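Local structure of beta-n-acetylhexosaminidase (Streptococcus pneumoniae, 4AZH) at residues G19-T24 / Y85-G90; W280-G285 / L327-D332. The protein probably removes terminal beta-linked N-acetylglucosamine from glycans, as a family 20 exo-beta-D-N-acetylglucosaminidase module, here held with an oxime inhibitor bound. One frame throughout, in Å; residues are numbered along the deposited sequence.

Contact 1 (G19-T24 / Y85-G90); sequences GRKYFT and YDDPNG. With LOG (N-acetylglucosaminono-1,5-lactone (Z)-oxime), chain E.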
ATOM      1  N   GLY A  19       9.976   1.035   1.914  1.00  8.84           N
ATOM      2  CA  GLY A  19      10.583   2.322   1.674  1.00  8.81           C
ATOM      3  C   GLY A  19      11.695   2.534   2.680  1.00  8.99           C
ATOM      4  O   GLY A  19      12.813   2.901   2.316  1.00  8.85           O
ATOM      5  N   ARG A  20      11.402   2.329   3.955  1.00  8.92           N
ATOM      6  CA  ARG A  20      12.438   2.509   4.950  1.00  9.28           C
ATOM      7  C   ARG A  20      13.465   1.369   4.837  1.00  9.85           C
ATOM      8  O   ARG A  20      14.672   1.593   5.014  1.00 10.12           O
ATOM      9  CB  ARG A  20      11.862   2.596   6.373  1.00  9.10           C
ATOM     10  CG  ARG A  20      10.989   3.813   6.669  1.00  8.92           C
ATOM     11  CD  ARG A  20      10.571   3.840   8.144  1.00  8.90           C
ATOM     12  NE  ARG A  20       9.879   5.070   8.581  1.00  8.55           N
ATOM     13  CZ  ARG A  20       8.561   5.181   8.715  1.00  8.39           C
ATOM     14  NH1 ARG A  20       7.758   4.158   8.378  1.00  8.23           N
ATOM     15  NH2 ARG A  20       8.035   6.317   9.156  1.00  8.36           N
ATOM     16  N   LYS A  21      12.982   0.173   4.487  1.00  9.96           N
ATOM     17  CA  LYS A  21      13.748  -1.062   4.578  1.00 10.25           C
ATOM     18  C   LYS A  21      13.650  -1.833   3.260  1.00 10.79           C
ATOM     19  O   LYS A  21      12.602  -1.805   2.609  1.00 11.05           O
ATOM     20  CB  LYS A  21      13.204  -1.906   5.755  1.00 10.05           C
ATOM     21  CG  LYS A  21      13.940  -3.216   5.978  1.00  9.96           C
ATOM     22  CD  LYS A  21      13.508  -3.938   7.239  1.00 10.01           C
ATOM     23  CE  LYS A  21      14.259  -5.268   7.347  1.00 10.29           C
ATOM     24  NZ  LYS A  21      15.618  -5.075   7.902  1.00  9.98           N
ATOM     25  N   TYR A  22      14.733  -2.524   2.870  1.00 11.03           N
ATOM     26  CA  TYR A  22      14.764  -3.270   1.618  1.00 10.68           C
ATOM     27  C   TYR A  22      14.131  -4.666   1.771  1.00 10.93           C
ATOM     28  O   TYR A  22      14.318  -5.358   2.799  1.00 11.97           O
ATOM     29  CB  TYR A  22      16.205  -3.333   1.078  1.00 10.86           C
ATOM     30  CG  TYR A  22      16.353  -4.134  -0.203  1.00 10.72           C
ATOM     31  CD1 TYR A  22      16.563  -5.510  -0.166  1.00 10.89           C
ATOM     32  CD2 TYR A  22      16.244  -3.525  -1.439  1.00 10.81           C
ATOM     33  CE1 TYR A  22      16.656  -6.258  -1.335  1.00 11.07           C
ATOM     34  CE2 TYR A  22      16.351  -4.246  -2.615  1.00 10.94           C
ATOM     35  CZ  TYR A  22      16.562  -5.620  -2.564  1.00 11.20           C
ATOM     36  OH  TYR A  22      16.655  -6.359  -3.743  1.00 11.14           O
ATOM     37  N   PHE A  23      13.361  -5.073   0.771  1.00 10.33           N
ATOM     38  CA  PHE A  23      12.803  -6.426   0.685  1.00 10.39           C
ATOM     39  C   PHE A  23      13.169  -6.975  -0.680  1.00 10.48           C
ATOM     40  O   PHE A  23      13.062  -6.251  -1.671  1.00 10.75           O
ATOM     41  CB  PHE A  23      11.272  -6.437   0.801  1.00 10.14           C
ATOM     42  CG  PHE A  23      10.760  -6.147   2.180  1.00  9.99           C
ATOM     43  CD1 PHE A  23      10.785  -4.854   2.694  1.00  9.90           C
ATOM     44  CD2 PHE A  23      10.246  -7.159   2.960  1.00  9.89           C
ATOM     45  CE1 PHE A  23      10.312  -4.589   3.976  1.00  9.78           C
ATOM     46  CE2 PHE A  23       9.765  -6.898   4.239  1.00 10.03           C
ATOM     47  CZ  PHE A  23       9.793  -5.607   4.745  1.00  9.61           C
ATOM     48  N   THR A  24      13.577  -8.241  -0.743  1.00 10.09           N
ATOM     49  CA  THR A  24      13.922  -8.834  -2.018  1.00 10.68           C
ATOM     50  C   THR A  24      12.658  -9.117  -2.792  1.00 11.06           C
ATOM     51  O   THR A  24      11.568  -9.243  -2.194  1.00 11.25           O
ATOM     52  CB  THR A  24      14.648 -10.168  -1.826  1.00 10.60           C
ATOM     53  OG1 THR A  24      13.733 -11.096  -1.239  1.00 10.86           O
ATOM     54  CG2 THR A  24      15.882 -10.004  -0.913  1.00 10.39           C
ATOM     55  N   TYR A  85      19.436   5.147   5.173  1.00 11.81           N
ATOM     56  CA  TYR A  85      19.756   3.865   5.786  1.00 12.34           C
ATOM     57  C   TYR A  85      20.389   2.978   4.719  1.00 12.47           C
ATOM     58  O   TYR A  85      19.736   2.589   3.763  1.00 12.42           O
ATOM     59  CB  TYR A  85      18.516   3.182   6.426  1.00 11.93           C
ATOM     60  CG  TYR A  85      18.798   1.767   6.917  1.00 12.26           C
ATOM     61  CD1 TYR A  85      19.808   1.508   7.873  1.00 12.32           C
ATOM     62  CD2 TYR A  85      18.077   0.682   6.420  1.00 12.37           C
ATOM     63  CE1 TYR A  85      20.085   0.205   8.290  1.00 12.36           C
ATOM     64  CE2 TYR A  85      18.324  -0.613   6.850  1.00 12.32           C
ATOM     65  CZ  TYR A  85      19.321  -0.851   7.784  1.00 12.30           C
ATOM     66  OH  TYR A  85      19.552  -2.156   8.185  1.00 12.02           O
ATOM     67  N   ASP A  86      21.675   2.696   4.892  1.00 13.35           N
ATOM     68  CA  ASP A  86      22.450   1.876   3.972  1.00 13.99           C
ATOM     69  C   ASP A  86      22.210   0.431   4.336  1.00 13.84           C
ATOM     70  O   ASP A  86      23.023  -0.196   5.005  1.00 13.80           O
ATOM     71  CB  ASP A  86      23.953   2.231   4.062  1.00 14.86           C
ATOM     72  CG  ASP A  86      24.788   1.559   2.984  1.00 15.36           C
ATOM     73  OD1 ASP A  86      24.262   0.819   2.140  1.00 15.63           O
ATOM     74  OD2 ASP A  86      25.994   1.790   2.963  1.00 17.01           O
ATOM     75  N   ASP A  87      21.066  -0.080   3.893  1.00 14.23           N
ATOM     76  CA  ASP A  87      20.616  -1.428   4.204  1.00 14.82           C
ATOM     77  C   ASP A  87      21.553  -2.490   3.591  1.00 15.42           C
ATOM     78  O   ASP A  87      21.653  -2.582   2.380  1.00 16.10           O
ATOM     79  CB  ASP A  87      19.187  -1.609   3.669  1.00 13.77           C
ATOM     80  CG  ASP A  87      18.486  -2.833   4.246  1.00 13.92           C
ATOM     81  OD1 ASP A  87      19.165  -3.820   4.561  1.00 13.45           O
ATOM     82  OD2 ASP A  87      17.233  -2.813   4.385  1.00 14.16           O
ATOM     83  N   PRO A  88      22.190  -3.331   4.420  1.00 16.29           N
ATOM     84  CA  PRO A  88      23.104  -4.365   3.874  1.00 16.15           C
ATOM     85  C   PRO A  88      22.434  -5.421   2.983  1.00 16.57           C
ATOM     86  O   PRO A  88      23.121  -6.142   2.294  1.00 15.70           O
ATOM     87  CB  PRO A  88      23.693  -5.035   5.126  1.00 15.97           C
ATOM     88  CG  PRO A  88      22.759  -4.699   6.252  1.00 16.30           C
ATOM     89  CD  PRO A  88      22.086  -3.386   5.898  1.00 16.56           C
ATOM     90  N   ASN A  89      21.103  -5.499   2.992  1.00 17.24           N
ATOM     91  CA  ASN A  89      20.377  -6.476   2.163  1.00 16.87           C
ATOM     92  C   ASN A  89      20.128  -5.979   0.724  1.00 16.43           C
ATOM     93  O   ASN A  89      19.793  -6.772  -0.156  1.00 16.59           O
ATOM     94  CB  ASN A  89      19.035  -6.875   2.803  1.00 16.77           C
ATOM     95  CG  ASN A  89      19.185  -7.541   4.176  1.00 17.48           C
ATOM     96  OD1 ASN A  89      20.020  -8.437   4.364  1.00 17.28           O
ATOM     97  ND2 ASN A  89      18.332  -7.136   5.134  1.00 16.69           N
ATOM     98  N   GLY A  90      20.280  -4.674   0.483  1.00 15.36           N
ATOM     99  CA  GLY A  90      19.999  -4.116  -0.842  1.00 13.97           C
ATOM    100  C   GLY A  90      19.501  -2.686  -0.776  1.00 13.39           C
ATOM    101  O   GLY A  90      19.180  -2.167   0.316  1.00 13.29           O
TER
HETATM  102  C2  LOG E2044       3.587   6.782  10.022  1.00  8.90           C
HETATM  103  C3  LOG E2044       4.418   5.623   9.474  1.00  8.66           C
HETATM  104  C4  LOG E2044       5.030   4.890  10.647  1.00  8.49           C
HETATM  105  C5  LOG E2044       3.890   4.319  11.478  1.00  8.54           C
HETATM  106  C6  LOG E2044       4.458   3.378  12.562  1.00  8.56           C
HETATM  107  C7  LOG E2044       1.401   6.414   8.900  1.00  9.28           C
HETATM  108  C8  LOG E2044       0.468   6.818   7.762  1.00  8.94           C
HETATM  109  N2  LOG E2044       2.550   7.146   9.026  1.00  9.09           N
HETATM  110  O1  LOG E2044       1.549   7.165  12.849  0.80 10.87           O
HETATM  111  O3  LOG E2044       5.453   6.087   8.506  1.00  8.60           O
HETATM  112  O4  LOG E2044       5.797   3.807  10.187  1.00  8.53           O
HETATM  113  O5  LOG E2044       3.184   5.366  12.058  1.00  8.35           O
HETATM  114  O6  LOG E2044       5.107   4.106  13.576  1.00  8.54           O
HETATM  115  C1  LOG E2044       2.953   6.484  11.271  1.00  9.06           C
HETATM  116  O7  LOG E2044       1.069   5.510   9.669  1.00  9.21           O
HETATM  117  N1  LOG E2044       2.156   7.417  11.681  1.00  9.43           N
HETATM  118  O   HOH W   1      16.296  -5.242   4.895  1.00 13.68           O
HETATM  119  O   HOH W   2      18.552  -4.096   7.153  1.00 14.25           O
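Two donors grip D87 OD2: the backbone N of Y22, 2.9 Å away on a nearly straight bond (169°), and a water that also donates to Y22 O and accepts from N89 ND2. The amide reaches OD2 on its anti side, tilted out of the carboxylate plane. D87 ties its own turn to the other loop: OD2 crosses to Y22, while OD1 takes the N89 backbone N from above that plane, closing an Asx turn within the type I turn D87–G90. With both oxygens engaged, the carboxylate's rotation is probably restricted, and a short acidic side chain suits a place where a turn must be tied to a neighbouring loop. K21 NZ lies 4.5 Å from D87 OD2, beyond a salt bridge; the lysine is held mainly by the carbonyls of P334 and A336, and its charge probably still steadies the aspartate.

Y22 supplies the apolar half. With CG anti to the backbone N (chi1 178°), its ring lies against the end of the turn, where G90 CA sits 3.7 Å from the ring centroid, almost on the normal, in a CH-pi contact. A glycine lets the main chain come right down on the ring. At the other end, the Y85 ring turns its edge to R20 O, CD2 standing 3.8 Å from it.

R20 points elsewhere, its chain extended from CG to NE toward the inhibitor. NH2 donates to LOG O3 at 2.7 Å, while NH1 makes weak bonds to O3 and O4; D17 and D50 form salt bridges to the guanidinium. The loop after strand 11-17 is thus tied to the D87 turn through Y22 and gives R20 to the ligand, consistent with the active-site loops at the C-terminal ends of the strands of a TIM barrel.

Contact 2 (W280-G285 / L327-D332); sequences WYYILG and LSIWAD. With LOG (N-acetylglucosaminono-1,5-lactone (Z)-oxime), chain E.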
ATOM      1  N   TRP A 280      -3.951  -1.937  14.092  1.00  8.93           N
ATOM      2  CA  TRP A 280      -3.422  -3.096  13.450  1.00  9.12           C
ATOM      3  C   TRP A 280      -1.971  -2.957  13.085  1.00  9.38           C
ATOM      4  O   TRP A 280      -1.438  -3.855  12.454  1.00  9.69           O
ATOM      5  CB  TRP A 280      -4.233  -3.395  12.193  1.00  8.98           C
ATOM      6  CG  TRP A 280      -5.690  -3.669  12.458  1.00  8.77           C
ATOM      7  CD1 TRP A 280      -6.246  -4.391  13.507  1.00  8.74           C
ATOM      8  CD2 TRP A 280      -6.847  -3.222  11.657  1.00  8.90           C
ATOM      9  NE1 TRP A 280      -7.619  -4.430  13.409  1.00  8.59           N
ATOM     10  CE2 TRP A 280      -8.039  -3.740  12.329  1.00  8.70           C
ATOM     11  CE3 TRP A 280      -7.002  -2.479  10.487  1.00  8.74           C
ATOM     12  CZ2 TRP A 280      -9.313  -3.508  11.840  1.00  8.70           C
ATOM     13  CZ3 TRP A 280      -8.297  -2.253  10.012  1.00  8.62           C
ATOM     14  CH2 TRP A 280      -9.420  -2.755  10.675  1.00  8.61           C
ATOM     15  N   TYR A 281      -1.323  -1.843  13.447  1.00  9.36           N
ATOM     16  CA  TYR A 281       0.063  -1.564  13.039  1.00  9.33           C
ATOM     17  C   TYR A 281       1.060  -2.513  13.762  1.00  9.65           C
ATOM     18  O   TYR A 281       0.974  -2.730  14.975  1.00  9.53           O
ATOM     19  CB  TYR A 281       0.426  -0.136  13.426  1.00  9.21           C
ATOM     20  CG  TYR A 281       0.032   0.949  12.461  1.00  9.38           C
ATOM     21  CD1 TYR A 281      -0.823   0.691  11.381  1.00  9.37           C
ATOM     22  CD2 TYR A 281       0.477   2.249  12.655  1.00  9.06           C
ATOM     23  CE1 TYR A 281      -1.197   1.696  10.498  1.00  9.39           C
ATOM     24  CE2 TYR A 281       0.127   3.260  11.774  1.00  9.32           C
ATOM     25  CZ  TYR A 281      -0.711   2.986  10.688  1.00  9.55           C
ATOM     26  OH  TYR A 281      -1.063   3.984   9.791  1.00  9.27           O
ATOM     27  N   TYR A 282       1.988  -3.088  13.016  1.00  9.63           N
ATOM     28  CA  TYR A 282       3.149  -3.689  13.631  1.00  9.83           C
ATOM     29  C   TYR A 282       4.413  -3.031  13.066  1.00  9.98           C
ATOM     30  O   TYR A 282       4.580  -2.887  11.852  1.00  9.71           O
ATOM     31  CB  TYR A 282       3.161  -5.194  13.426  1.00 10.09           C
ATOM     32  CG  TYR A 282       4.455  -5.848  13.850  1.00 10.58           C
ATOM     33  CD1 TYR A 282       4.980  -5.641  15.139  1.00 10.78           C
ATOM     34  CD2 TYR A 282       5.158  -6.684  12.978  1.00 10.62           C
ATOM     35  CE1 TYR A 282       6.172  -6.245  15.530  1.00 11.25           C
ATOM     36  CE2 TYR A 282       6.348  -7.294  13.368  1.00 10.73           C
ATOM     37  CZ  TYR A 282       6.846  -7.077  14.640  1.00 11.09           C
ATOM     38  OH  TYR A 282       8.025  -7.677  15.047  1.00 11.77           O
ATOM     39  N   ILE A 283       5.272  -2.582  13.974  1.00 10.29           N
ATOM     40  CA  ILE A 283       6.550  -2.002  13.627  1.00 10.60           C
ATOM     41  C   ILE A 283       7.597  -3.106  13.885  1.00 11.21           C
ATOM     42  O   ILE A 283       7.685  -3.626  14.988  1.00 11.70           O
ATOM     43  CB  ILE A 283       6.802  -0.783  14.509  1.00 10.49           C
ATOM     44  CG1 ILE A 283       5.780   0.321  14.173  1.00 10.57           C
ATOM     45  CG2 ILE A 283       8.219  -0.304  14.362  1.00 10.48           C
ATOM     46  CD1 ILE A 283       5.628   1.343  15.284  1.00 10.40           C
ATOM     47  N   LEU A 284       8.348  -3.473  12.854  1.00 11.37           N
ATOM     48  CA  LEU A 284       9.313  -4.567  12.925  1.00 11.90           C
ATOM     49  C   LEU A 284      10.194  -4.386  14.154  1.00 12.68           C
ATOM     50  O   LEU A 284      10.817  -3.329  14.343  1.00 12.48           O
ATOM     51  CB  LEU A 284      10.181  -4.635  11.647  1.00 11.17           C
ATOM     52  CG  LEU A 284       9.549  -4.895  10.270  1.00 10.98           C
ATOM     53  CD1 LEU A 284      10.626  -4.952   9.176  1.00 10.58           C
ATOM     54  CD2 LEU A 284       8.694  -6.164  10.233  1.00 10.57           C
ATOM     55  N   GLY A 285      10.197  -5.408  15.009  1.00 13.51           N
ATOM     56  CA  GLY A 285      11.050  -5.423  16.197  1.00 14.59           C
ATOM     57  C   GLY A 285      10.498  -4.771  17.448  1.00 15.42           C
ATOM     58  O   GLY A 285      11.158  -4.803  18.480  1.00 15.80           O
ATOM     59  N   LEU A 327      -4.175  -3.748   6.830  1.00  7.86           N
ATOM     60  CA  LEU A 327      -3.268  -4.021   7.937  1.00  8.03           C
ATOM     61  C   LEU A 327      -1.823  -3.616   7.571  1.00  8.23           C
ATOM     62  O   LEU A 327      -1.351  -3.930   6.467  1.00  8.33           O
ATOM     63  CB  LEU A 327      -3.327  -5.492   8.223  1.00  8.41           C
ATOM     64  CG  LEU A 327      -2.678  -5.885   9.544  1.00  8.83           C
ATOM     65  CD1 LEU A 327      -3.543  -6.889  10.291  1.00  8.78           C
ATOM     66  CD2 LEU A 327      -1.271  -6.380   9.289  1.00  8.76           C
ATOM     67  N   SER A 328      -1.106  -2.942   8.469  1.00  8.06           N
ATOM     68  CA  SER A 328       0.155  -2.305   8.054  1.00  7.98           C
ATOM     69  C   SER A 328       1.389  -2.742   8.827  1.00  8.27           C
ATOM     70  O   SER A 328       1.392  -2.753  10.074  1.00  8.41           O
ATOM     71  CB  SER A 328       0.014  -0.783   8.085  1.00  8.03           C
ATOM     72  OG  SER A 328      -1.186  -0.387   7.414  1.00  8.12           O
ATOM     73  N   ILE A 329       2.431  -3.114   8.082  1.00  8.08           N
ATOM     74  CA  ILE A 329       3.723  -3.450   8.670  1.00  8.12           C
ATOM     75  C   ILE A 329       4.695  -2.323   8.371  1.00  8.35           C
ATOM     76  O   ILE A 329       4.894  -1.960   7.214  1.00  8.47           O
ATOM     77  CB  ILE A 329       4.322  -4.767   8.106  1.00  7.82           C
ATOM     78  CG1 ILE A 329       3.270  -5.892   8.084  1.00  7.59           C
ATOM     79  CG2 ILE A 329       5.572  -5.138   8.892  1.00  7.55           C
ATOM     80  CD1 ILE A 329       2.638  -6.212   9.431  1.00  7.70           C
ATOM     81  N   TRP A 330       5.286  -1.763   9.416  1.00  8.69           N
ATOM     82  CA  TRP A 330       6.149  -0.618   9.257  1.00  9.04           C
ATOM     83  C   TRP A 330       7.534  -0.958   9.709  1.00  9.40           C
ATOM     84  O   TRP A 330       7.717  -1.866  10.513  1.00  9.72           O
ATOM     85  CB  TRP A 330       5.627   0.529  10.080  1.00  8.78           C
ATOM     86  CG  TRP A 330       4.255   0.984   9.671  1.00  8.90           C
ATOM     87  CD1 TRP A 330       3.037   0.702  10.303  1.00  8.81           C
ATOM     88  CD2 TRP A 330       3.904   1.854   8.533  1.00  8.64           C
ATOM     89  NE1 TRP A 330       1.999   1.319   9.648  1.00  8.77           N
ATOM     90  CE2 TRP A 330       2.451   2.016   8.575  1.00  8.57           C
ATOM     91  CE3 TRP A 330       4.618   2.462   7.514  1.00  8.46           C
ATOM     92  CZ2 TRP A 330       1.773   2.763   7.634  1.00  8.60           C
ATOM     93  CZ3 TRP A 330       3.926   3.220   6.577  1.00  8.53           C
ATOM     94  CH2 TRP A 330       2.528   3.362   6.631  1.00  8.57           C
ATOM     95  N   ALA A 331       8.511  -0.194   9.234  1.00  9.68           N
ATOM     96  CA  ALA A 331       9.915  -0.464   9.531  1.00  9.98           C
ATOM     97  C   ALA A 331      10.649   0.762  10.087  1.00 10.15           C
ATOM     98  O   ALA A 331      11.715   1.144   9.594  1.00  9.73           O
ATOM     99  CB  ALA A 331      10.596  -1.007   8.286  1.00  9.57           C
ATOM    100  N   ASP A 332      10.064   1.363  11.127  1.00 11.35           N
ATOM    101  CA  ASP A 332      10.539   2.665  11.696  1.00 12.48           C
ATOM    102  C   ASP A 332      12.014   2.602  12.077  1.00 12.35           C
ATOM    103  O   ASP A 332      12.743   3.593  11.961  1.00 12.12           O
ATOM    104  CB  ASP A 332       9.716   3.075  12.913  1.00 13.41           C
ATOM    105  CG  ASP A 332       8.257   3.356  12.564  1.00 13.97           C
ATOM    106  OD1 ASP A 332       7.734   2.736  11.612  1.00 13.36           O
ATOM    107  OD2 ASP A 332       7.639   4.216  13.245  1.00 14.76           O
TER
HETATM  108  C2  LOG E2044       3.587   6.782  10.022  1.00  8.90           C
HETATM  109  C3  LOG E2044       4.418   5.623   9.474  1.00  8.66           C
HETATM  110  C4  LOG E2044       5.030   4.890  10.647  1.00  8.49           C
HETATM  111  C5  LOG E2044       3.890   4.319  11.478  1.00  8.54           C
HETATM  112  C6  LOG E2044       4.458   3.378  12.562  1.00  8.56           C
HETATM  113  C7  LOG E2044       1.401   6.414   8.900  1.00  9.28           C
HETATM  114  C8  LOG E2044       0.468   6.818   7.762  1.00  8.94           C
HETATM  115  N2  LOG E2044       2.550   7.146   9.026  1.00  9.09           N
HETATM  116  O1  LOG E2044       1.549   7.165  12.849  0.80 10.87           O
HETATM  117  O3  LOG E2044       5.453   6.087   8.506  1.00  8.60           O
HETATM  118  O4  LOG E2044       5.797   3.807  10.187  1.00  8.53           O
HETATM  119  O5  LOG E2044       3.184   5.366  12.058  1.00  8.35           O
HETATM  120  O6  LOG E2044       5.107   4.106  13.576  1.00  8.54           O
HETATM  121  C1  LOG E2044       2.953   6.484  11.271  1.00  9.06           C
HETATM  122  O7  LOG E2044       1.069   5.510   9.669  1.00  9.21           O
HETATM  123  N1  LOG E2044       2.156   7.417  11.681  1.00  9.43           N
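The indole N–H corner of W330 points at the face of Y281: NE1 stands 3.1 Å above the phenol plane, over its centre, with the ring planes at 66° in an edge-to-face pair. The polar N–H edge thereby meets pi electrons. W330 is put there by chi1 -62°, with CG beside its own backbone N, and the rest of the indole spreads beneath the inhibitor. LOG C5 lies 3.7 Å above one face, offset toward the rim, so the tryptophan is a flat floor for the sugar ring. Y281, steadied by that indole edge and by S328 CB, which packs 3.7 Å from CE1, sends its hydroxyl to the acetamido oxygen O7 of LOG, a 2.6 Å bond donated by OH.

Behind these side chains the backbones run parallel. Y282 N donates to S328 O, W330 N to Y282 O and L284 N to W330 O, the middle bond being 2.8 Å long. On the side of the sheet that carries Y282 and I329, L284 CD2 reaches in to I329 CG2 at 3.5 Å and crosses it at about a right angle; branched and long aliphatics suit this buried layer, where helix 340-352 lies against Y282 and L284. On the sugar side, I283 sets CG2 against D332 CB and its CD1 near LOG O6.

D332 completes the grip where the strand has ended: OD1 accepts from LOG O4 and OD2 from O6, each at 2.6 Å. The carboxylate, phenol and indole together are consistent with recognition of the O4 and O6 hydroxyls, the acetamide and one face of an N-acetylglucosamine-like ring, R20 and D183 adding further bonds.

In the fold
Both contacts serve the same inhibitor site of the TIM barrel, from different depths. Contact 2 is buried: within a beta-alpha-beta unit built round helix 295-304, it pairs parallel strands through backbone bonds and apolar side chains, with the D332 carboxylate turned to the ligand. Contact 1 is partly buried, and there the D87 carboxylate ties loop to loop, helped by a glycine and bridging waters. The two meet directly: R20 CD packs 3.3 Å from A331 O, and K21 CD lies 3.6 Å from L284 CD1. R20 NH1 also forms a long, weak ion pair with D332 OD1. Strand 11-17, which leads into segment 19-24, pairs with strand 322-330 and so carries contact 1's loop beside contact 2.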